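Local coordinates for protein acetyltransferase, GNAT family (Listeria monocytogenes str. 4b, PDB 2OH1) that probably transfers an acetyl group from acetyl-coenzyme A, as GNAT-family enzymes do, to an acceptor not yet identified, at residues Asp48-Phe53 against Asn167-Tyr172; Ile7-Leu12 against Ser121-Tyr126; Ile83-Ser88 against Glu129-Glu134. All blocks are in the same frame, centred on the assembly; numbering follows the deposited sequence.

How the contacts relate
All three contacts are partly buried and reach the same mixed sheet of the GNAT fold. Contacts 2 and 3 use successive parts of helix 120-134, which meets the short first strand at one place and the end of strand 77-84 at the other. Contact 1, where helix 46-51 meets strand 169-175, lies on the opposite side of the chain's centre from contact 2, with about 24 Å between the centres of the two. The chemistry follows the place. Contact 1 is mainly aromatic, with a buried phenylalanine against exposed helix residues. Contact 2 is the most extensive, mixing aliphatic packing with a water bridge, whereas contact 3 is a slight, purely apolar touch across its segments.

Contact 1. Residues Asp48-Phe53 against Asn167-Tyr172; sequences DILHGF and NGFYLY
The rings of His51 and Phe169 meet obliquely, with planes 62° apart and centroids 5.5 Å from each other. Phe169 CE2 lies at the edge of the imidazole, near its plane, 3.7 Å from His51 NE2, while Leu50 CD2 sits over one imidazole face, offset toward the rim. Both helix side chains approach the phenyl ring obliquely. The contact joins the end of helix 46-51 to strand 169-175 of the mixed sheet in the GNAT fold.

The two aromatic side chains come from opposite directions. In Phe169, CG is anti to the carbonyl carbon (chi1 -67°), and the ring reaches from the strand to the last turn of the helix. Its CZ also touches Leu50 CD2 at 4.2 Å, the apolar part of the contact. Trp90 meets both His51 and Phe169 edge-to-face, and Trp46 adds another ring against Phe169, which places the pair within an aromatic cluster. Phe169 is buried there, whereas Leu50 and His51 remain exposed. Beyond His51 the helix gives way at Gly52, whose positive phi turns the chain aside, and the final helical turn is closed by Gly52 N donating to Asp48 O at 2.9 Å.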
loop_
_atom_site.group_PDB
_atom_site.type_symbol
_atom_site.label_atom_id
_atom_site.label_comp_id
_atom_site.label_asym_id
_atom_site.label_seq_id
_atom_site.Cartn_x
_atom_site.Cartn_y
_atom_site.Cartn_z
ATOM N N ASP A 48 9.099 2.054 10.114
ATOM C CA ASP A 48 9.740 1.381 8.979
ATOM C C ASP A 48 10.682 0.315 9.484
ATOM O O ASP A 48 10.846 -0.720 8.899
ATOM C CB ASP A 48 10.483 2.390 8.098
ATOM C CG ASP A 48 9.497 3.194 7.214
ATOM O OD1 ASP A 48 8.514 2.602 6.703
ATOM O OD2 ASP A 48 9.700 4.406 7.043
ATOM N N ILE A 49 11.328 0.608 10.582
ATOM C CA ILE A 49 12.206 -0.350 11.289
ATOM C C ILE A 49 11.324 -1.526 11.762
ATOM O O ILE A 49 11.795 -2.659 11.736
ATOM C CB ILE A 49 12.911 0.291 12.511
ATOM C CG1 ILE A 49 13.783 1.479 12.074
ATOM C CG2 ILE A 49 13.739 -0.734 13.338
ATOM C CD1 ILE A 49 14.330 2.289 13.272
ATOM N N LEU A 50 10.082 -1.288 12.170
ATOM C CA LEU A 50 9.234 -2.375 12.605
ATOM C C LEU A 50 8.727 -3.178 11.406
ATOM O O LEU A 50 8.883 -4.394 11.362
ATOM C CB LEU A 50 8.025 -1.849 13.395
ATOM C CG LEU A 50 7.090 -2.897 14.011
ATOM C CD1 LEU A 50 7.809 -3.597 15.165
ATOM C CD2 LEU A 50 5.727 -2.281 14.314
ATOM N N HIS A 51 8.143 -2.508 10.417
ATOM C CA HIS A 51 7.422 -3.204 9.339
ATOM C C HIS A 51 8.354 -3.781 8.303
ATOM O O HIS A 51 8.058 -4.856 7.747
ATOM C CB HIS A 51 6.415 -2.278 8.683
ATOM C CG HIS A 51 5.234 -2.030 9.535
ATOM N ND1 HIS A 51 4.488 -3.047 10.098
ATOM C CD2 HIS A 51 4.699 -0.873 9.974
ATOM C CE1 HIS A 51 3.555 -2.512 10.865
ATOM N NE2 HIS A 51 3.642 -1.197 10.774
ATOM N N GLY A 52 9.442 -3.089 7.971
ATOM C CA GLY A 52 10.296 -3.476 6.877
ATOM C C GLY A 52 9.564 -3.545 5.516
ATOM O O GLY A 52 8.475 -2.963 5.308
ATOM N N PHE A 53 10.166 -4.322 4.626
ATOM C CA PHE A 53 9.639 -4.631 3.319
ATOM C C PHE A 53 9.626 -6.104 3.144
ATOM O O PHE A 53 10.584 -6.771 3.503
ATOM C CB PHE A 53 10.531 -4.046 2.237
ATOM C CG PHE A 53 10.424 -2.542 2.142
ATOM C CD1 PHE A 53 11.037 -1.769 3.118
ATOM C CD2 PHE A 53 9.741 -1.897 1.130
ATOM C CE1 PHE A 53 10.931 -0.408 3.110
ATOM C CE2 PHE A 53 9.607 -0.522 1.128
ATOM C CZ PHE A 53 10.239 0.241 2.102
ATOM N N ASN A 167 -0.513 1.691 19.833
ATOM C CA ASN A 167 0.907 1.337 19.673
ATOM C C ASN A 167 1.716 2.359 18.896
ATOM O O ASN A 167 2.708 2.005 18.228
ATOM C CB ASN A 167 1.050 -0.067 19.090
ATOM C CG ASN A 167 0.726 -1.168 20.116
ATOM O OD1 ASN A 167 0.784 -0.922 21.303
ATOM N ND2 ASN A 167 0.411 -2.345 19.657
ATOM N N GLY A 168 1.289 3.626 18.980
ATOM C CA GLY A 168 1.969 4.701 18.289
ATOM C C GLY A 168 1.545 4.921 16.874
ATOM O O GLY A 168 2.236 5.656 16.133
ATOM N N PHE A 169 0.463 4.237 16.441
ATOM C CA PHE A 169 -0.083 4.369 15.093
ATOM C C PHE A 169 -1.473 4.977 15.106
ATOM O O PHE A 169 -2.242 4.704 15.996
ATOM C CB PHE A 169 -0.144 3.005 14.358
ATOM C CG PHE A 169 1.210 2.408 14.043
ATOM C CD1 PHE A 169 1.918 1.752 15.041
ATOM C CD2 PHE A 169 1.775 2.548 12.823
ATOM C CE1 PHE A 169 3.140 1.230 14.798
ATOM C CE2 PHE A 169 3.017 2.018 12.559
ATOM C CZ PHE A 169 3.696 1.352 13.561
ATOM N N TYR A 170 -1.810 5.745 14.078
ATOM C CA TYR A 170 -3.211 6.105 13.815
ATOM C C TYR A 170 -3.785 5.089 12.799
ATOM O O TYR A 170 -3.108 4.639 11.881
ATOM C CB TYR A 170 -3.312 7.509 13.261
ATOM C CG TYR A 170 -2.895 8.594 14.205
ATOM C CD1 TYR A 170 -3.318 8.603 15.532
ATOM C CD2 TYR A 170 -2.155 9.659 13.751
ATOM C CE1 TYR A 170 -2.976 9.650 16.375
ATOM C CE2 TYR A 170 -1.808 10.695 14.552
ATOM C CZ TYR A 170 -2.209 10.712 15.879
ATOM O OH TYR A 170 -1.852 11.774 16.693
ATOM N N LEU A 171 -5.044 4.747 12.987
ATOM C CA LEU A 171 -5.735 3.785 12.156
ATOM C C LEU A 171 -6.744 4.516 11.265
ATOM O O LEU A 171 -7.517 5.335 11.748
ATOM C CB LEU A 171 -6.482 2.774 13.041
ATOM C CG LEU A 171 -5.675 1.658 13.716
ATOM C CD1 LEU A 171 -4.573 2.161 14.677
ATOM C CD2 LEU A 171 -6.643 0.745 14.420
ATOM N N TYR A 172 -6.773 4.135 9.981
ATOM C CA TYR A 172 -7.626 4.768 8.969
ATOM C C TYR A 172 -8.365 3.700 8.209
ATOM O O TYR A 172 -7.832 2.655 7.877
ATOM C CB TYR A 172 -6.798 5.565 7.978
ATOM C CG TYR A 172 -6.114 6.773 8.601
ATOM C CD1 TYR A 172 -6.752 7.988 8.674
ATOM C CD2 TYR A 172 -4.792 6.703 9.051
ATOM C CE1 TYR A 172 -6.138 9.091 9.252
ATOM C CE2 TYR A 172 -4.188 7.790 9.628
ATOM C CZ TYR A 172 -4.854 8.981 9.719
ATOM O OH TYR A 172 -4.229 10.086 10.246
#

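Contact 2. Residues Ile7-Leu12 against Ser121-Tyr126; sequences ITAGGL and SKQMIY
Ile7 CD1 presses on Gln123 CB at 3.5 Å, the two side chains passing one another head to tail. A chi1 of 63° sets CG1 of Ile7 between the two main-chain branches, which carries CD1 to the helix. Further along the strand, Ala9 CB approaches Gln123 CG at 4.0 Å. Ile7 and Ala9 both direct their side chains toward the helix, where Leu120 also touches them, and Thr8 between them turns away.

The polar link across the contact runs through one water, with no direct hydrogen bond. In Gln123 the bend at chi2 (-49°) turns the amide aside, so that OE1 reaches the water while CG stays against the strand, within 3.2 Å of Thr8 O. The bridging water accepts from Thr8 N at 3.0 Å and donates to Gln123 OE1 at 3.0 Å, a link that probably helps to orient the amide.

Gly10 and Gly11 form the two-residue type I' turn of a beta hairpin joining strands 7-9 and 12-18, closed by Leu12 N to Ala9 O at 2.8 Å and Ala9 N to Leu12 O at 2.9 Å. Strand 7-9 and the helix segment run nearly antiparallel, at 158° with axes 8.4 Å apart. They form an alpha/beta packing in which the outermost N-terminal strand of a GNAT sheet lies beside the helix that follows the central strand 103-111.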
loop_
_atom_site.group_PDB
_atom_site.type_symbol
_atom_site.label_atom_id
_atom_site.label_comp_id
_atom_site.label_asym_id
_atom_site.label_seq_id
_atom_site.Cartn_x
_atom_site.Cartn_y
_atom_site.Cartn_z
ATOM N N ILE A 7 -4.681 3.300 -15.286
ATOM C CA ILE A 7 -4.898 4.401 -14.356
ATOM C C ILE A 7 -4.213 5.644 -14.997
ATOM O O ILE A 7 -3.397 5.543 -15.921
ATOM C CB ILE A 7 -4.416 4.166 -12.910
ATOM C CG1 ILE A 7 -2.911 3.982 -12.865
ATOM C CG2 ILE A 7 -5.122 2.954 -12.231
ATOM C CD1 ILE A 7 -2.308 4.103 -11.488
ATOM N N THR A 8 -4.642 6.815 -14.541
ATOM C CA THR A 8 -4.090 8.083 -15.018
ATOM C C THR A 8 -3.656 8.855 -13.801
ATOM O O THR A 8 -4.384 8.948 -12.818
ATOM C CB THR A 8 -5.123 8.958 -15.784
ATOM O OG1 THR A 8 -5.586 8.221 -16.907
ATOM C CG2 THR A 8 -4.434 10.219 -16.278
ATOM N N ALA A 9 -2.446 9.397 -13.837
ATOM C CA ALA A 9 -1.977 10.230 -12.745
ATOM C C ALA A 9 -1.109 11.317 -13.358
ATOM O O ALA A 9 -0.319 11.023 -14.207
ATOM C CB ALA A 9 -1.183 9.448 -11.701
ATOM N N GLY A 10 -1.345 12.545 -12.918
ATOM C CA GLY A 10 -0.541 13.699 -13.341
ATOM C C GLY A 10 -0.718 13.906 -14.807
ATOM O O GLY A 10 0.165 14.443 -15.461
ATOM N N GLY A 11 -1.876 13.489 -15.346
ATOM C CA GLY A 11 -2.056 13.493 -16.772
ATOM C C GLY A 11 -1.273 12.486 -17.575
ATOM O O GLY A 11 -1.246 12.588 -18.776
ATOM N N LEU A 12 -0.692 11.463 -16.934
ATOM C CA LEU A 12 0.091 10.428 -17.614
ATOM C C LEU A 12 -0.618 9.045 -17.430
ATOM O O LEU A 12 -1.266 8.805 -16.418
ATOM C CB LEU A 12 1.536 10.372 -17.021
ATOM C CG LEU A 12 2.286 11.724 -16.932
ATOM C CD1 LEU A 12 3.504 11.736 -15.974
ATOM C CD2 LEU A 12 2.678 12.211 -18.366
ATOM N N SER A 121 0.217 7.430 -5.822
ATOM C CA SER A 121 -0.262 6.626 -4.693
ATOM C C SER A 121 -1.779 6.727 -4.584
ATOM O O SER A 121 -2.389 5.770 -4.165
ATOM C CB SER A 121 0.430 7.041 -3.380
ATOM O OG SER A 121 0.260 8.419 -3.156
ATOM N N LYS A 122 -2.372 7.867 -4.924
ATOM C CA LYS A 122 -3.835 8.014 -4.824
ATOM C C LYS A 122 -4.499 7.025 -5.768
ATOM O O LYS A 122 -5.484 6.380 -5.432
ATOM C CB LYS A 122 -4.260 9.425 -5.191
ATOM C CG LYS A 122 -5.768 9.663 -5.072
ATOM C CD LYS A 122 -6.122 11.086 -5.403
ATOM C CE LYS A 122 -7.499 11.486 -4.864
ATOM N NZ LYS A 122 -7.875 12.848 -5.338
ATOM N N GLN A 123 -3.961 6.888 -6.973
ATOM C CA GLN A 123 -4.514 5.993 -7.958
ATOM C C GLN A 123 -4.203 4.531 -7.628
ATOM O O GLN A 123 -4.983 3.639 -7.979
ATOM C CB GLN A 123 -4.017 6.314 -9.375
ATOM C CG GLN A 123 -4.247 7.737 -9.834
ATOM C CD GLN A 123 -5.678 8.202 -9.604
ATOM O OE1 GLN A 123 -6.618 7.478 -9.891
ATOM N NE2 GLN A 123 -5.836 9.406 -9.057
HETATM N N MSE A 124 -3.042 4.268 -7.013
HETATM C CA MSE A 124 -2.721 2.920 -6.548
HETATM C C MSE A 124 -3.751 2.463 -5.501
HETATM O O MSE A 124 -4.323 1.380 -5.579
HETATM C CB MSE A 124 -1.303 2.854 -6.016
HETATM C CG MSE A 124 -0.345 3.140 -7.119
HETATM SE SE MSE A 124 1.476 3.526 -6.657
HETATM C CE MSE A 124 1.718 1.888 -5.974
ATOM N N ILE A 125 -4.021 3.335 -4.523
ATOM C CA ILE A 125 -5.019 3.005 -3.506
ATOM C C ILE A 125 -6.415 2.873 -4.155
ATOM O O ILE A 125 -7.157 1.949 -3.809
ATOM C CB ILE A 125 -5.025 4.085 -2.447
ATOM C CG1 ILE A 125 -3.697 4.065 -1.693
ATOM C CG2 ILE A 125 -6.260 3.924 -1.461
ATOM C CD1 ILE A 125 -3.503 5.210 -0.768
ATOM N N TYR A 126 -6.781 3.736 -5.084
ATOM C CA TYR A 126 -8.048 3.647 -5.798
ATOM C C TYR A 126 -8.226 2.284 -6.474
ATOM O O TYR A 126 -9.341 1.713 -6.531
ATOM C CB TYR A 126 -8.138 4.754 -6.827
ATOM C CG TYR A 126 -9.463 4.769 -7.559
ATOM C CD1 TYR A 126 -10.656 5.027 -6.880
ATOM C CD2 TYR A 126 -9.527 4.520 -8.934
ATOM C CE1 TYR A 126 -11.876 5.045 -7.545
ATOM C CE2 TYR A 126 -10.742 4.542 -9.612
ATOM C CZ TYR A 126 -11.910 4.801 -8.909
ATOM O OH TYR A 126 -13.131 4.807 -9.575
HETATM O O HOH W 1 -6.997 6.571 -12.706
#

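Contact 3. Residues Ile83-Ser88 against Glu129-Glu134; sequences IRKTPS and EKLGIE
Leu131 and Lys85 touch across the contact beside a well-formed helical turn, whose bond from Ile133 N to Glu129 O measures 2.9 Å. The next one, from Glu134 N to Lys130 O, follows at 3.0 Å, and together they hold the backbone around Leu131 in regular helix.

Across the segments the interaction is apolar and carried by one methyl group. Leu131 CD2 lies 4.4 Å from Ile83 CD1 and 4.5 Å from Lys85 CE, and so meets the strand end and the loop just after it. The CG of Leu131 is anti to its own backbone N (chi1 177°), extending the branch toward the sheet. Ile83, itself buried, meets it with CD1. The nearly extended Lys85 chain (chi2 -172°, chi4 173°) carries CE to Leu131 CD2. The ammonium group has a different partner, since NZ hydrogen-bonds to Leu64 O, while Lys85 N donates to Glu66 OE2. Lys85 thus brings its CE methylene to the leucine and its charged end to a carbonyl.

Helix 120-134 connects the neighbouring parallel strands 103-111 and 139-145 in a beta-alpha-beta crossover of the GNAT fold, and here its last turn lightly touches, through Leu131, the end of strand 77-84, the neighbour of 103-111.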
loop_
_atom_site.group_PDB
_atom_site.type_symbol
_atom_site.label_atom_id
_atom_site.label_comp_id
_atom_site.label_asym_id
_atom_site.label_seq_id
_atom_site.Cartn_x
_atom_site.Cartn_y
_atom_site.Cartn_z
ATOM N N ILE A 83 -0.581 -5.362 -0.568
ATOM C CA ILE A 83 -1.690 -5.430 0.340
ATOM C C ILE A 83 -1.771 -6.748 1.103
ATOM O O ILE A 83 -1.033 -7.715 0.838
ATOM C CB ILE A 83 -2.937 -5.221 -0.379
ATOM C CG1 ILE A 83 -3.351 -6.489 -1.109
ATOM C CG2 ILE A 83 -2.854 -4.035 -1.324
ATOM C CD1 ILE A 83 -4.718 -6.216 -1.817
ATOM N N ARG A 84 -2.682 -6.783 2.034
ATOM C CA ARG A 84 -3.036 -8.032 2.633
ATOM C C ARG A 84 -4.545 -8.156 2.431
ATOM O O ARG A 84 -5.288 -7.217 2.773
ATOM C CB ARG A 84 -2.708 -8.065 4.096
ATOM C CG ARG A 84 -1.229 -8.080 4.382
ATOM C CD ARG A 84 -0.472 -9.186 3.551
ATOM N NE ARG A 84 0.753 -9.544 4.270
ATOM C CZ ARG A 84 0.818 -10.375 5.295
ATOM N NH1 ARG A 84 -0.253 -11.028 5.729
ATOM N NH2 ARG A 84 1.967 -10.567 5.900
ATOM N N LYS A 85 -4.999 -9.252 1.831
ATOM C CA LYS A 85 -6.437 -9.444 1.586
ATOM C C LYS A 85 -7.203 -10.009 2.784
ATOM O O LYS A 85 -8.419 -10.075 2.761
ATOM C CB LYS A 85 -6.626 -10.300 0.355
ATOM C CG LYS A 85 -6.264 -9.609 -0.919
ATOM C CD LYS A 85 -6.718 -10.551 -2.000
ATOM C CE LYS A 85 -6.017 -10.434 -3.253
ATOM N NZ LYS A 85 -6.540 -11.594 -4.061
ATOM N N THR A 86 -6.447 -10.408 3.822
ATOM C CA THR A 86 -6.895 -10.774 5.140
ATOM C C THR A 86 -5.920 -10.166 6.136
ATOM O O THR A 86 -4.774 -10.016 5.801
ATOM C CB THR A 86 -6.934 -12.333 5.283
ATOM O OG1 THR A 86 -5.636 -12.870 5.037
ATOM C CG2 THR A 86 -7.915 -12.934 4.232
ATOM N N PRO A 87 -6.383 -9.883 7.344
ATOM C CA PRO A 87 -5.447 -9.162 8.253
ATOM C C PRO A 87 -4.213 -10.019 8.593
ATOM O O PRO A 87 -4.353 -11.230 8.839
ATOM C CB PRO A 87 -6.282 -8.922 9.489
ATOM C CG PRO A 87 -7.493 -9.848 9.380
ATOM C CD PRO A 87 -7.709 -10.075 7.940
ATOM N N SER A 88 -3.040 -9.403 8.535
ATOM C CA SER A 88 -1.851 -10.042 9.139
ATOM C C SER A 88 -2.056 -10.153 10.657
ATOM O O SER A 88 -3.066 -9.660 11.249
ATOM C CB SER A 88 -0.611 -9.251 8.838
ATOM O OG SER A 88 -0.495 -8.174 9.797
ATOM N N GLU A 129 -9.315 -0.063 -3.810
ATOM C CA GLU A 129 -10.733 0.232 -3.559
ATOM C C GLU A 129 -11.597 -0.501 -4.570
ATOM O O GLU A 129 -12.541 -1.197 -4.195
ATOM C CB GLU A 129 -11.011 1.721 -3.600
ATOM C CG GLU A 129 -10.286 2.532 -2.514
ATOM C CD GLU A 129 -10.468 4.044 -2.700
ATOM O OE1 GLU A 129 -11.564 4.469 -3.104
ATOM O OE2 GLU A 129 -9.517 4.806 -2.375
ATOM N N LYS A 130 -11.251 -0.371 -5.846
ATOM C CA LYS A 130 -11.982 -1.069 -6.939
ATOM C C LYS A 130 -11.947 -2.582 -6.788
ATOM O O LYS A 130 -12.981 -3.215 -6.945
ATOM C CB LYS A 130 -11.459 -0.645 -8.298
ATOM C CG LYS A 130 -11.870 0.737 -8.665
ATOM C CD LYS A 130 -11.153 1.247 -9.955
ATOM C CE LYS A 130 -12.067 2.140 -10.794
ATOM N N LEU A 131 -10.810 -3.152 -6.421
ATOM C CA LEU A 131 -10.685 -4.548 -6.178
ATOM C C LEU A 131 -11.604 -4.986 -5.002
ATOM O O LEU A 131 -12.321 -5.977 -5.080
ATOM C CB LEU A 131 -9.218 -4.944 -5.911
ATOM C CG LEU A 131 -8.968 -6.394 -5.572
ATOM C CD1 LEU A 131 -9.372 -7.275 -6.769
ATOM C CD2 LEU A 131 -7.526 -6.663 -5.146
ATOM N N GLY A 132 -11.592 -4.229 -3.915
ATOM C CA GLY A 132 -12.410 -4.580 -2.765
ATOM C C GLY A 132 -13.881 -4.523 -3.125
ATOM O O GLY A 132 -14.668 -5.372 -2.677
ATOM N N ILE A 133 -14.275 -3.532 -3.896
ATOM C CA ILE A 133 -15.675 -3.436 -4.362
ATOM C C ILE A 133 -16.040 -4.672 -5.207
ATOM O O ILE A 133 -17.050 -5.322 -4.963
ATOM C CB ILE A 133 -15.954 -2.113 -5.126
ATOM C CG1 ILE A 133 -15.913 -0.938 -4.136
ATOM C CG2 ILE A 133 -17.281 -2.186 -5.923
ATOM C CD1 ILE A 133 -15.833 0.449 -4.794
ATOM N N GLU A 134 -15.179 -5.039 -6.149
ATOM C CA GLU A 134 -15.414 -6.230 -7.009
ATOM C C GLU A 134 -15.588 -7.489 -6.161
ATOM O O GLU A 134 -16.392 -8.381 -6.512
ATOM C CB GLU A 134 -14.205 -6.376 -7.965
ATOM C CG GLU A 134 -14.190 -7.541 -8.956
#